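Local atomic coordinates of DNA polymerase (Pyrobaculum calidifontis, PDB entry 5MDN), a protein that probably catalyses the elongation of DNA from deoxyribonucleoside triphosphates, releasing diphosphate, as a family B DNA polymerase of a hyperthermophilic archaeon. Residues Gly139-Pro143 with Leu144-Glu148; Ser358-Pro361 with Leu362-Ala366; Pro445-Pro448 with Glu449-Val453; Phe670-Asp673 with Asp674-Trp678; Val741-Asp744 with Tyr745-Lys749. All blocks are in the same frame, centred on the assembly; numbering follows the deposited sequence.

Contact 1. Residues Gly139-Pro143 with Leu144-Glu148; sequences GKLGP and LPLYE
L141 and L146 meet where a beta hairpin closes, their CB atoms 3.9 Å apart and their side chains slanting across each other. In both leucines CG lies anti to the backbone N (chi1 165° in L141 and -178° in L146), which brings the two branched ends together, CD2 of L141 near CD1 of L146. This is the close part, and the backbone draws it together. L141 N donates to L144 O at 2.6 Å with the hydrogen almost straight on the acceptor. L146 N reaches G139 O at 2.8 Å in the plane of that carbonyl, while the return bond from L144 N to L141 O is slacker at 3.2 Å, with the donor well above the carbonyl plane. L141 to L144 form a type II' turn with G142 and P143 at its corners, and G142 has the positive phi that suits glycine there. The other side is loose: K140 diverges from P145, and its bent chain leads away from the hairpin, while G142 and P143 sit exposed at the tip. Beyond the turn, L144 and L146 both lie on V32 of strand 30-35, and L144 also rests on F22 of strand 17-24.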
loop_
_atom_site.group_PDB
_atom_site.type_symbol
_atom_site.label_atom_id
_atom_site.label_comp_id
_atom_site.label_asym_id
_atom_site.label_seq_id
_atom_site.Cartn_x
_atom_site.Cartn_y
_atom_site.Cartn_z
ATOM N N GLY A 139 -22.178 30.800 -8.792
ATOM C CA GLY A 139 -21.386 30.930 -10.000
ATOM C C GLY A 139 -20.377 29.811 -10.178
ATOM O O GLY A 139 -20.289 28.867 -9.398
ATOM N N LYS A 140 -19.617 29.925 -11.263
ATOM C CA LYS A 140 -18.607 28.945 -11.627
ATOM C C LYS A 140 -17.279 29.217 -10.916
ATOM O O LYS A 140 -17.033 30.302 -10.380
ATOM C CB LYS A 140 -18.409 28.949 -13.143
ATOM C CG LYS A 140 -19.665 28.549 -13.903
ATOM C CD LYS A 140 -19.488 28.634 -15.410
ATOM C CE LYS A 140 -18.648 27.489 -15.948
ATOM N NZ LYS A 140 -18.682 27.453 -17.437
ATOM N N LEU A 141 -16.414 28.203 -10.927
ATOM C CA LEU A 141 -15.005 28.341 -10.562
ATOM C C LEU A 141 -14.226 27.661 -11.683
ATOM O O LEU A 141 -14.160 26.430 -11.744
ATOM C CB LEU A 141 -14.697 27.719 -9.202
ATOM C CG LEU A 141 -13.215 27.493 -8.877
ATOM C CD1 LEU A 141 -12.422 28.791 -8.973
ATOM C CD2 LEU A 141 -13.053 26.864 -7.503
ATOM N N GLY A 142 -13.644 28.459 -12.573
ATOM C CA GLY A 142 -13.110 27.931 -13.803
ATOM C C GLY A 142 -14.235 27.368 -14.647
ATOM O O GLY A 142 -15.249 28.031 -14.888
ATOM N N PRO A 143 -14.086 26.121 -15.106
ATOM C CA PRO A 143 -15.184 25.476 -15.839
ATOM C C PRO A 143 -16.229 24.834 -14.942
ATOM O O PRO A 143 -17.327 24.530 -15.427
ATOM C CB PRO A 143 -14.462 24.420 -16.686
ATOM C CG PRO A 143 -13.261 24.064 -15.874
ATOM C CD PRO A 143 -12.866 25.294 -15.086
ATOM N N LEU A 144 -15.926 24.617 -13.660
ATOM C CA LEU A 144 -16.756 23.859 -12.729
ATOM C C LEU A 144 -17.761 24.770 -12.031
ATOM O O LEU A 144 -17.420 25.893 -11.648
ATOM C CB LEU A 144 -15.895 23.165 -11.678
ATOM C CG LEU A 144 -14.784 22.240 -12.174
ATOM C CD1 LEU A 144 -13.823 21.917 -11.041
ATOM C CD2 LEU A 144 -15.378 20.970 -12.758
ATOM N N PRO A 145 -19.000 24.311 -11.872
ATOM C CA PRO A 145 -19.955 25.044 -11.030
ATOM C C PRO A 145 -19.490 25.065 -9.581
ATOM O O PRO A 145 -19.166 24.027 -8.999
ATOM C CB PRO A 145 -21.258 24.252 -11.195
ATOM C CG PRO A 145 -21.089 23.468 -12.458
ATOM C CD PRO A 145 -19.623 23.173 -12.571
ATOM N N LEU A 146 -19.467 26.258 -8.998
ATOM C CA LEU A 146 -19.073 26.445 -7.610
ATOM C C LEU A 146 -20.302 26.547 -6.714
ATOM O O LEU A 146 -21.351 27.051 -7.121
ATOM C CB LEU A 146 -18.207 27.698 -7.460
ATOM C CG LEU A 146 -17.656 28.043 -6.075
ATOM C CD1 LEU A 146 -16.739 26.941 -5.568
ATOM C CD2 LEU A 146 -16.929 29.381 -6.103
ATOM N N TYR A 147 -20.156 26.062 -5.484
ATOM C CA TYR A 147 -21.230 26.061 -4.500
ATOM C C TYR A 147 -20.668 26.459 -3.145
ATOM O O TYR A 147 -19.655 25.904 -2.708
ATOM C CB TYR A 147 -21.891 24.681 -4.387
ATOM C CG TYR A 147 -22.852 24.323 -5.500
ATOM C CD1 TYR A 147 -22.388 23.944 -6.752
ATOM C CD2 TYR A 147 -24.225 24.343 -5.288
ATOM C CE1 TYR A 147 -23.264 23.608 -7.767
ATOM C CE2 TYR A 147 -25.109 24.010 -6.296
ATOM C CZ TYR A 147 -24.624 23.643 -7.533
ATOM O OH TYR A 147 -25.501 23.309 -8.539
ATOM N N GLU A 148 -21.315 27.418 -2.488
ATOM C CA GLU A 148 -20.979 27.761 -1.112
ATOM C C GLU A 148 -21.751 26.834 -0.185
ATOM O O GLU A 148 -22.985 26.815 -0.212
ATOM C CB GLU A 148 -21.329 29.213 -0.793
ATOM C CG GLU A 148 -20.293 30.244 -1.190
ATOM C CD GLU A 148 -20.663 31.637 -0.706
ATOM O OE1 GLU A 148 -21.864 31.882 -0.462
ATOM O OE2 GLU A 148 -19.753 32.479 -0.560
#

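Contact 2. Residues Ser358-Pro361 with Leu362-Ala366; sequences SGLP and LDQVA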
loop_
_atom_site.group_PDB
_atom_site.type_symbol
_atom_site.label_atom_id
_atom_site.label_comp_id
_atom_site.label_asym_id
_atom_site.label_seq_id
_atom_site.Cartn_x
_atom_site.Cartn_y
_atom_site.Cartn_z
ATOM N N SER A 358 -12.462 4.321 6.763
ATOM C CA SER A 358 -11.190 4.950 7.122
ATOM C C SER A 358 -11.219 6.457 6.875
ATOM O O SER A 358 -10.826 7.238 7.747
ATOM C CB SER A 358 -10.027 4.296 6.365
ATOM O OG SER A 358 -9.825 4.917 5.109
ATOM N N GLY A 359 -11.674 6.877 5.697
ATOM C CA GLY A 359 -11.961 8.269 5.427
ATOM C C GLY A 359 -10.910 9.044 4.664
ATOM O O GLY A 359 -11.033 10.270 4.560
ATOM N N LEU A 360 -9.890 8.379 4.118
ATOM C CA LEU A 360 -8.919 9.090 3.300
ATOM C C LEU A 360 -9.415 9.228 1.861
ATOM O O LEU A 360 -10.159 8.376 1.366
ATOM C CB LEU A 360 -7.574 8.366 3.313
ATOM C CG LEU A 360 -6.761 8.432 4.608
ATOM C CD1 LEU A 360 -5.558 7.502 4.527
ATOM C CD2 LEU A 360 -6.318 9.858 4.893
ATOM N N PRO A 361 -9.023 10.299 1.170
ATOM C CA PRO A 361 -9.406 10.445 -0.239
ATOM C C PRO A 361 -8.792 9.354 -1.107
ATOM O O PRO A 361 -7.844 8.665 -0.718
ATOM C CB PRO A 361 -8.867 11.832 -0.618
ATOM C CG PRO A 361 -8.647 12.534 0.684
ATOM C CD PRO A 361 -8.290 11.472 1.671
ATOM N N LEU A 362 -9.368 9.195 -2.301
ATOM C CA LEU A 362 -9.017 8.069 -3.159
ATOM C C LEU A 362 -7.553 8.109 -3.583
ATOM O O LEU A 362 -6.931 7.055 -3.759
ATOM C CB LEU A 362 -9.935 8.051 -4.384
ATOM C CG LEU A 362 -10.005 6.782 -5.233
ATOM C CD1 LEU A 362 -10.056 5.548 -4.349
ATOM C CD2 LEU A 362 -11.228 6.835 -6.138
ATOM N N ASP A 363 -6.993 9.308 -3.764
ATOM C CA ASP A 363 -5.597 9.435 -4.158
ATOM C C ASP A 363 -4.618 9.149 -3.022
ATOM O O ASP A 363 -3.413 9.057 -3.281
ATOM C CB ASP A 363 -5.342 10.834 -4.733
ATOM C CG ASP A 363 -5.812 11.948 -3.816
ATOM O OD1 ASP A 363 -5.451 11.949 -2.622
ATOM O OD2 ASP A 363 -6.557 12.831 -4.293
ATOM N N GLN A 364 -5.094 9.014 -1.783
ATOM C CA GLN A 364 -4.222 8.775 -0.640
ATOM C C GLN A 364 -4.438 7.437 0.052
ATOM O O GLN A 364 -3.527 6.979 0.752
ATOM C CB GLN A 364 -4.390 9.883 0.410
ATOM C CG GLN A 364 -3.857 11.242 -0.011
ATOM C CD GLN A 364 -4.348 12.359 0.888
ATOM O OE1 GLN A 364 -4.783 13.411 0.417
ATOM N NE2 GLN A 364 -4.270 12.139 2.192
ATOM N N VAL A 365 -5.614 6.821 -0.091
ATOM C CA VAL A 365 -5.946 5.635 0.696
ATOM C C VAL A 365 -4.939 4.515 0.451
ATOM O O VAL A 365 -4.535 3.810 1.384
ATOM C CB VAL A 365 -7.394 5.190 0.407
ATOM C CG1 VAL A 365 -7.587 4.835 -1.066
ATOM C CG2 VAL A 365 -7.777 4.019 1.299
ATOM N N ALA A 366 -4.509 4.334 -0.801
ATOM C CA ALA A 366 -3.550 3.279 -1.108
ATOM C C ALA A 366 -2.112 3.700 -0.824
ATOM O O ALA A 366 -1.289 2.858 -0.446
ATOM C CB ALA A 366 -3.692 2.854 -2.570
#
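L360 and P361 pack against Q364 and V365 in a local, fully buried contact, where the chain leaving helix 326-356 turns into the short, weakly bonded helix 362-365. The carbonyl oxygen of P361 is gripped twice. V365 N comes to P361 O at 3.0 Å, nearly in line with the carbonyl bond, whereas Q364 N, also 3.0 Å from P361 O, sits well above the carbonyl plane. Two donors thus hold this peptide at the start of the helix. Q364 runs back from the helix with CG anti to its carbonyl carbon (chi1 -69°) and the chain extended beyond, which brings its amide slantwise across the P361 ring: OE1 lies 4.0 Å from P361 CG, and NE2 lies 4.1 Å from L360 CD2, where the two side chains cross at about a right angle. With an alanine in place of this glutamine the amide is gone, which would probably open a gap beside the proline ring and the L360 methyl. Nearer the backbone, L360 CB lies 4.3 Å from V365 CB. M117 of helix 115-123 also touches both L360 and P361. D363, one residue before Q364, has its OD1 4.0 Å from P361 CB; its side chain is about 3 Å from a bound magnesium ion. With D7 it forms a two-aspartate magnesium site, joining the N-terminal strand 5-12 to the start of this helix.

Contact 3. Residues Pro445-Pro448 with Glu449-Val453; sequences PDPP and EGVVV
P447 and G450 are tied by one backbone hydrogen bond, G450 N to P447 O at 2.9 Å, with the donor raised above the carbonyl plane. It closes a type I beta turn from P447 to G450, with P448 and E449 at the corners; the backbone angles of G450 (phi 116°) by themselves call for glycine. Van der Waals contacts gather on one methyl, V451 CG2: apolar against P447 CD at 4.0 Å, the two side chains crossing at about a right angle, and against the D446 carboxylate, with V451 CG2 3.6 Å from D446 CG. The turn leads the chain from a surface loop into strand 451-453, which pairs with strand 460-462 in a small antiparallel sheet. Among the polar groups, D446 has its main partner on the second strand: OD1 makes a salt bridge to R460 of strand 460-462, whose side chain also touches V451. E449 doubles back over the turn because CG sits between the backbone N and the carbonyl carbon (chi1 36°) and the chain bends again at chi2. Its OE1 is thereby set 3.5 Å from P447 CB and equally near P448 CD, against carbons of two proline rings.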
loop_
_atom_site.group_PDB
_atom_site.type_symbol
_atom_site.label_atom_id
_atom_site.label_comp_id
_atom_site.label_asym_id
_atom_site.label_seq_id
_atom_site.Cartn_x
_atom_site.Cartn_y
_atom_site.Cartn_z
ATOM N N PRO A 445 -8.046 -0.042 42.523
ATOM C CA PRO A 445 -9.447 -0.263 42.899
ATOM C C PRO A 445 -10.205 -0.901 41.748
ATOM O O PRO A 445 -10.425 -0.263 40.714
ATOM C CB PRO A 445 -9.972 1.145 43.207
ATOM C CG PRO A 445 -8.785 1.928 43.543
ATOM C CD PRO A 445 -7.681 1.380 42.689
ATOM N N ASP A 446 -10.596 -2.154 41.910
ATOM C CA ASP A 446 -11.508 -2.781 40.964
ATOM C C ASP A 446 -12.865 -2.100 41.055
ATOM O O ASP A 446 -13.497 -2.144 42.119
ATOM C CB ASP A 446 -11.638 -4.273 41.257
ATOM C CG ASP A 446 -10.318 -5.009 41.133
ATOM O OD1 ASP A 446 -9.261 -4.369 41.307
ATOM O OD2 ASP A 446 -10.337 -6.230 40.862
ATOM N N PRO A 447 -13.343 -1.455 39.996
ATOM C CA PRO A 447 -14.659 -0.814 40.048
ATOM C C PRO A 447 -15.746 -1.846 40.280
ATOM O O PRO A 447 -15.555 -3.035 39.986
ATOM C CB PRO A 447 -14.788 -0.158 38.664
ATOM C CG PRO A 447 -13.381 -0.031 38.165
ATOM C CD PRO A 447 -12.668 -1.230 38.707
ATOM N N PRO A 448 -16.889 -1.435 40.834
ATOM C CA PRO A 448 -17.986 -2.393 41.059
ATOM C C PRO A 448 -18.380 -3.189 39.824
ATOM O O PRO A 448 -18.793 -4.349 39.955
ATOM C CB PRO A 448 -19.130 -1.497 41.545
ATOM C CG PRO A 448 -18.449 -0.330 42.177
ATOM C CD PRO A 448 -17.198 -0.098 41.373
ATOM N N GLU A 449 -18.271 -2.601 38.626
ATOM C CA GLU A 449 -18.629 -3.332 37.413
ATOM C C GLU A 449 -17.719 -4.533 37.183
ATOM O O GLU A 449 -18.134 -5.508 36.546
ATOM C CB GLU A 449 -18.606 -2.401 36.198
ATOM C CG GLU A 449 -17.528 -1.331 36.219
ATOM C CD GLU A 449 -18.003 -0.041 36.860
ATOM O OE1 GLU A 449 -18.287 -0.050 38.077
ATOM O OE2 GLU A 449 -18.104 0.980 36.146
ATOM N N GLY A 450 -16.491 -4.490 37.685
ATOM C CA GLY A 450 -15.596 -5.629 37.652
ATOM C C GLY A 450 -14.364 -5.378 36.805
ATOM O O GLY A 450 -14.167 -4.307 36.231
ATOM N N VAL A 451 -13.521 -6.414 36.743
ATOM C CA VAL A 451 -12.250 -6.389 36.029
ATOM C C VAL A 451 -12.085 -7.731 35.326
ATOM O O VAL A 451 -12.682 -8.738 35.712
ATOM C CB VAL A 451 -11.061 -6.111 36.995
ATOM C CG1 VAL A 451 -9.711 -6.154 36.286
ATOM C CG2 VAL A 451 -11.231 -4.768 37.688
ATOM N N VAL A 452 -11.266 -7.737 34.276
ATOM C CA VAL A 452 -10.853 -8.958 33.598
ATOM C C VAL A 452 -9.332 -8.977 33.551
ATOM O O VAL A 452 -8.703 -7.968 33.213
ATOM C CB VAL A 452 -11.447 -9.067 32.178
ATOM C CG1 VAL A 452 -12.936 -9.362 32.246
ATOM C CG2 VAL A 452 -11.192 -7.793 31.382
ATOM N N VAL A 453 -8.745 -10.113 33.912
ATOM C CA VAL A 453 -7.298 -10.266 33.979
ATOM C C VAL A 453 -6.842 -11.043 32.756
ATOM O O VAL A 453 -7.411 -12.093 32.427
ATOM C CB VAL A 453 -6.867 -10.972 35.276
ATOM C CG1 VAL A 453 -5.352 -10.965 35.413
ATOM C CG2 VAL A 453 -7.518 -10.315 36.483
#

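Contact 4. Residues Phe670-Asp673 with Asp674-Trp678; sequences FDLD and DLIIW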
loop_
_atom_site.group_PDB
_atom_site.type_symbol
_atom_site.label_atom_id
_atom_site.label_comp_id
_atom_site.label_asym_id
_atom_site.label_seq_id
_atom_site.Cartn_x
_atom_site.Cartn_y
_atom_site.Cartn_z
ATOM N N PHE A 670 23.160 -19.094 -24.192
ATOM C CA PHE A 670 22.390 -18.191 -23.357
ATOM C C PHE A 670 22.032 -16.915 -24.113
ATOM O O PHE A 670 22.683 -16.531 -25.088
ATOM C CB PHE A 670 23.172 -17.850 -22.089
ATOM C CG PHE A 670 24.551 -17.318 -22.353
ATOM C CD1 PHE A 670 24.747 -15.987 -22.687
ATOM C CD2 PHE A 670 25.652 -18.154 -22.288
ATOM C CE1 PHE A 670 26.014 -15.500 -22.940
ATOM C CE2 PHE A 670 26.921 -17.675 -22.539
ATOM C CZ PHE A 670 27.102 -16.345 -22.865
ATOM N N ASP A 671 20.969 -16.265 -23.650
ATOM C CA ASP A 671 20.701 -14.883 -24.010
ATOM C C ASP A 671 21.426 -14.005 -23.001
ATOM O O ASP A 671 21.366 -14.261 -21.795
ATOM C CB ASP A 671 19.200 -14.590 -24.011
ATOM C CG ASP A 671 18.881 -13.179 -24.473
ATOM O OD1 ASP A 671 19.806 -12.461 -24.907
ATOM O OD2 ASP A 671 17.697 -12.785 -24.401
ATOM N N LEU A 672 22.118 -12.977 -23.497
ATOM C CA LEU A 672 22.974 -12.191 -22.617
ATOM C C LEU A 672 22.168 -11.438 -21.567
ATOM O O LEU A 672 22.635 -11.288 -20.433
ATOM C CB LEU A 672 23.820 -11.217 -23.436
ATOM C CG LEU A 672 24.952 -10.521 -22.679
ATOM C CD1 LEU A 672 26.063 -11.508 -22.360
ATOM C CD2 LEU A 672 25.491 -9.342 -23.474
ATOM N N ASP A 673 20.955 -10.994 -21.914
ATOM C CA ASP A 673 20.115 -10.252 -20.974
ATOM C C ASP A 673 19.950 -10.989 -19.651
ATOM O O ASP A 673 19.891 -10.364 -18.585
ATOM C CB ASP A 673 18.749 -9.977 -21.602
ATOM C CG ASP A 673 18.833 -9.055 -22.802
ATOM O OD1 ASP A 673 19.734 -8.189 -22.826
ATOM O OD2 ASP A 673 18.000 -9.196 -23.719
ATOM N N ASP A 674 19.868 -12.319 -19.697
ATOM C CA ASP A 674 19.667 -13.096 -18.480
ATOM C C ASP A 674 20.891 -13.089 -17.570
ATOM O O ASP A 674 20.778 -13.474 -16.402
ATOM C CB ASP A 674 19.288 -14.533 -18.838
ATOM C CG ASP A 674 18.040 -14.609 -19.697
ATOM O OD1 ASP A 674 17.046 -13.928 -19.366
ATOM O OD2 ASP A 674 18.053 -15.348 -20.704
ATOM N N LEU A 675 22.054 -12.674 -18.074
ATOM C CA LEU A 675 23.280 -12.684 -17.287
ATOM C C LEU A 675 23.579 -11.357 -16.595
ATOM O O LEU A 675 24.503 -11.303 -15.777
ATOM C CB LEU A 675 24.469 -13.075 -18.173
ATOM C CG LEU A 675 24.390 -14.440 -18.862
ATOM C CD1 LEU A 675 25.733 -14.808 -19.470
ATOM C CD2 LEU A 675 23.925 -15.516 -17.892
ATOM N N ILE A 676 22.835 -10.290 -16.900
ATOM C CA ILE A 676 23.102 -8.988 -16.292
ATOM C C ILE A 676 22.692 -8.997 -14.825
ATOM O O ILE A 676 21.643 -9.540 -14.451
ATOM C CB ILE A 676 22.391 -7.864 -17.068
ATOM C CG1 ILE A 676 23.150 -7.517 -18.353
ATOM C CG2 ILE A 676 22.219 -6.618 -16.211
ATOM C CD1 ILE A 676 22.919 -8.430 -19.509
ATOM N N ILE A 677 23.530 -8.392 -13.984
ATOM C CA ILE A 677 23.291 -8.259 -12.551
ATOM C C ILE A 677 23.076 -6.782 -12.244
ATOM O O ILE A 677 23.959 -5.954 -12.502
ATOM C CB ILE A 677 24.461 -8.829 -11.734
ATOM C CG1 ILE A 677 24.768 -10.265 -12.175
ATOM C CG2 ILE A 677 24.151 -8.779 -10.249
ATOM C CD1 ILE A 677 26.053 -10.818 -11.606
ATOM N N TRP A 678 21.908 -6.446 -11.699
ATOM C CA TRP A 678 21.561 -5.057 -11.422
ATOM C C TRP A 678 21.964 -4.643 -10.011
ATOM O O TRP A 678 21.932 -5.439 -9.069
ATOM C CB TRP A 678 20.057 -4.798 -11.566
ATOM C CG TRP A 678 19.434 -5.127 -12.882
ATOM C CD1 TRP A 678 18.502 -6.094 -13.119
ATOM C CD2 TRP A 678 19.700 -4.509 -14.146
ATOM N NE1 TRP A 678 18.155 -6.105 -14.444
ATOM C CE2 TRP A 678 18.881 -5.145 -15.099
ATOM C CE3 TRP A 678 20.548 -3.479 -14.565
ATOM C CZ2 TRP A 678 18.883 -4.786 -16.445
ATOM C CZ3 TRP A 678 20.550 -3.125 -15.901
ATOM C CH2 TRP A 678 19.723 -3.777 -16.825
#
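L675 N gives the shortest sound polar bond here, to L672 O at 2.8 Å, the donor standing well above the plane of that carbonyl. The neighbouring D674 N reaches D671 O at 3.2 Å in much the same manner, and I676 N points to D673 O in a longer, weak bond of 3.4 Å. Each joins a residue to the third one on, so three successive i-to-i+3 backbone bonds, the last of them weak, wind the chain through a compact bend. They lie in the loop between helices 647-666 and 693-697, in what is probably the thumb of this family B polymerase, and L629 of helix 628-643 packs against D674 and L675. F670 folds back over the bend: its CG lies between the backbone N and the carbonyl carbon (chi1 54°), which turns one ring face to L675. CD1 of L675 stands over that face in a CH-pi contact, 3.7 Å from the ring centroid and shifted toward the rim. The same methyl lies 4.4 Å from L672 CD1, and I676 CD1 reaches L672 CG from further along. At the more exposed edge two carboxylates come near each other, D671 OD2 and D674 OD2 being 4.5 Å apart, a spacing that may slightly favour protonation of one of them.

Contact 5. Residues Val741-Asp744 with Tyr745-Lys749; sequences VDVD and YYIEK
V743 O accepts the amide of I747 at 3.0 Å with the donor almost in line with the carbonyl, the first firm i-to-i+4 bond of a helix, while Y745 N turns back to D742 O at 3.1 Å. D742 is at the N-cap position and is also the centre of an inverse gamma turn, so the chain bends sharply as it enters the helix. Its CG lies anti to the backbone N (chi1 -176°), which swings the carboxylate forward over the first turn: OD2 comes 3.5 Å from Y745 CB, and the acid and ring planes stand 57° apart. There the negative group also faces R728 in a long, weak ion pair. A leucine in place of this aspartate brings no carboxylate to the helix start and would probably leave R728 without this partner. One turn on, I747 CD1 nestles between the two methyls of V743, 3.6 Å from CG2. Before the helix, V741 CG1 meets Y746 CE2 at 3.8 Å, approaching the ring obliquely. Y745 is clasped from within the helix: K749 NZ donates to its hydroxyl at 2.8 Å, and K749 CD lies over one face of the ring. V743 and I747 pack on L665 of helix 647-666, so this helix start, with an aspartate at its N-cap position, docks on another helix, probably within the polymerase thumb.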
loop_
_atom_site.group_PDB
_atom_site.type_symbol
_atom_site.label_atom_id
_atom_site.label_comp_id
_atom_site.label_asym_id
_atom_site.label_seq_id
_atom_site.Cartn_x
_atom_site.Cartn_y
_atom_site.Cartn_z
ATOM N N VAL A 741 31.831 -15.341 -21.972
ATOM C CA VAL A 741 31.450 -14.976 -20.613
ATOM C C VAL A 741 32.008 -16.005 -19.634
ATOM O O VAL A 741 32.018 -17.205 -19.926
ATOM C CB VAL A 741 29.921 -14.842 -20.493
ATOM C CG1 VAL A 741 29.538 -14.293 -19.135
ATOM C CG2 VAL A 741 29.395 -13.942 -21.606
ATOM N N ASP A 742 32.468 -15.537 -18.471
ATOM C CA ASP A 742 33.007 -16.435 -17.449
ATOM C C ASP A 742 31.883 -17.322 -16.931
ATOM O O ASP A 742 31.247 -17.024 -15.916
ATOM C CB ASP A 742 33.644 -15.656 -16.296
ATOM C CG ASP A 742 34.299 -16.566 -15.263
ATOM O OD1 ASP A 742 34.479 -17.770 -15.548
ATOM O OD2 ASP A 742 34.628 -16.079 -14.160
ATOM N N VAL A 743 31.639 -18.426 -17.640
ATOM C CA VAL A 743 30.567 -19.345 -17.267
ATOM C C VAL A 743 30.833 -19.971 -15.903
ATOM O O VAL A 743 29.894 -20.241 -15.146
ATOM C CB VAL A 743 30.382 -20.405 -18.377
ATOM C CG1 VAL A 743 31.044 -21.735 -18.016
ATOM C CG2 VAL A 743 28.916 -20.597 -18.678
ATOM N N ASP A 744 32.104 -20.209 -15.563
ATOM C CA ASP A 744 32.431 -20.811 -14.274
ATOM C C ASP A 744 31.923 -19.965 -13.113
ATOM O O ASP A 744 31.622 -20.500 -12.040
ATOM C CB ASP A 744 33.940 -21.017 -14.165
ATOM C CG ASP A 744 34.469 -22.003 -15.187
ATOM O OD1 ASP A 744 33.680 -22.446 -16.049
ATOM O OD2 ASP A 744 35.672 -22.333 -15.133
ATOM N N TYR A 745 31.820 -18.649 -13.304
ATOM C CA TYR A 745 31.230 -17.793 -12.279
ATOM C C TYR A 745 29.738 -18.072 -12.132
ATOM O O TYR A 745 29.244 -18.302 -11.021
ATOM C CB TYR A 745 31.469 -16.325 -12.643
ATOM C CG TYR A 745 30.974 -15.308 -11.631
ATOM C CD1 TYR A 745 29.634 -14.940 -11.570
ATOM C CD2 TYR A 745 31.866 -14.668 -10.780
ATOM C CE1 TYR A 745 29.192 -14.002 -10.654
ATOM C CE2 TYR A 745 31.435 -13.720 -9.872
ATOM C CZ TYR A 745 30.097 -13.394 -9.810
ATOM O OH TYR A 745 29.664 -12.455 -8.901
ATOM N N TYR A 746 29.004 -18.059 -13.248
ATOM C CA TYR A 746 27.549 -18.135 -13.195
ATOM C C TYR A 746 27.027 -19.511 -12.801
ATOM O O TYR A 746 25.900 -19.604 -12.307
ATOM C CB TYR A 746 26.962 -17.714 -14.541
ATOM C CG TYR A 746 26.973 -16.217 -14.740
ATOM C CD1 TYR A 746 26.874 -15.360 -13.652
ATOM C CD2 TYR A 746 27.094 -15.658 -16.005
ATOM C CE1 TYR A 746 26.888 -13.990 -13.816
ATOM C CE2 TYR A 746 27.110 -14.286 -16.179
ATOM C CZ TYR A 746 27.005 -13.458 -15.081
ATOM O OH TYR A 746 27.019 -12.091 -15.242
ATOM N N ILE A 747 27.806 -20.574 -12.992
ATOM C CA ILE A 747 27.383 -21.883 -12.501
ATOM C C ILE A 747 27.688 -22.039 -11.018
ATOM O O ILE A 747 26.865 -22.560 -10.256
ATOM C CB ILE A 747 28.021 -23.009 -13.336
ATOM C CG1 ILE A 747 27.349 -23.089 -14.708
ATOM C CG2 ILE A 747 27.927 -24.345 -12.614
ATOM C CD1 ILE A 747 28.253 -22.769 -15.856
ATOM N N GLU A 748 28.854 -21.567 -10.575
ATOM C CA GLU A 748 29.327 -21.944 -9.248
ATOM C C GLU A 748 28.706 -21.121 -8.126
ATOM O O GLU A 748 28.318 -21.688 -7.099
ATOM C CB GLU A 748 30.851 -21.840 -9.181
ATOM C CG GLU A 748 31.580 -22.862 -10.031
ATOM C CD GLU A 748 33.084 -22.717 -9.945
ATOM O OE1 GLU A 748 33.550 -21.780 -9.259
ATOM O OE2 GLU A 748 33.798 -23.535 -10.566
ATOM N N LYS A 749 28.587 -19.801 -8.269
ATOM C CA LYS A 749 28.215 -19.005 -7.105
ATOM C C LYS A 749 26.802 -18.436 -7.147
ATOM O O LYS A 749 26.446 -17.677 -6.243
ATOM C CB LYS A 749 29.232 -17.884 -6.865
ATOM C CG LYS A 749 29.437 -16.891 -7.987
ATOM C CD LYS A 749 30.638 -16.017 -7.653
ATOM C CE LYS A 749 30.419 -15.201 -6.383
ATOM N NZ LYS A 749 29.463 -14.078 -6.593
#

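How the contacts relate
Contacts 4 and 5 are neighbours, their centres about 12 Å apart: L675 O and Y746 OH lie 2.7 Å apart in a probable hydrogen bond, and F670 CZ packs on V741 CG2 at 3.6 Å, so the loop and the helix start form one cluster. The other contacts stand alone. Contact 2 holds D363 of the magnesium site; contact 1, whose nearest atoms are about 13 Å from contact 2, puts the L144 side chain about 9 Å from that of D7, the second aspartate of the site. Contact 3 lies far out, its centre about 40 Å from that of contact 2 and on the opposite side of the chain's centre from contact 4.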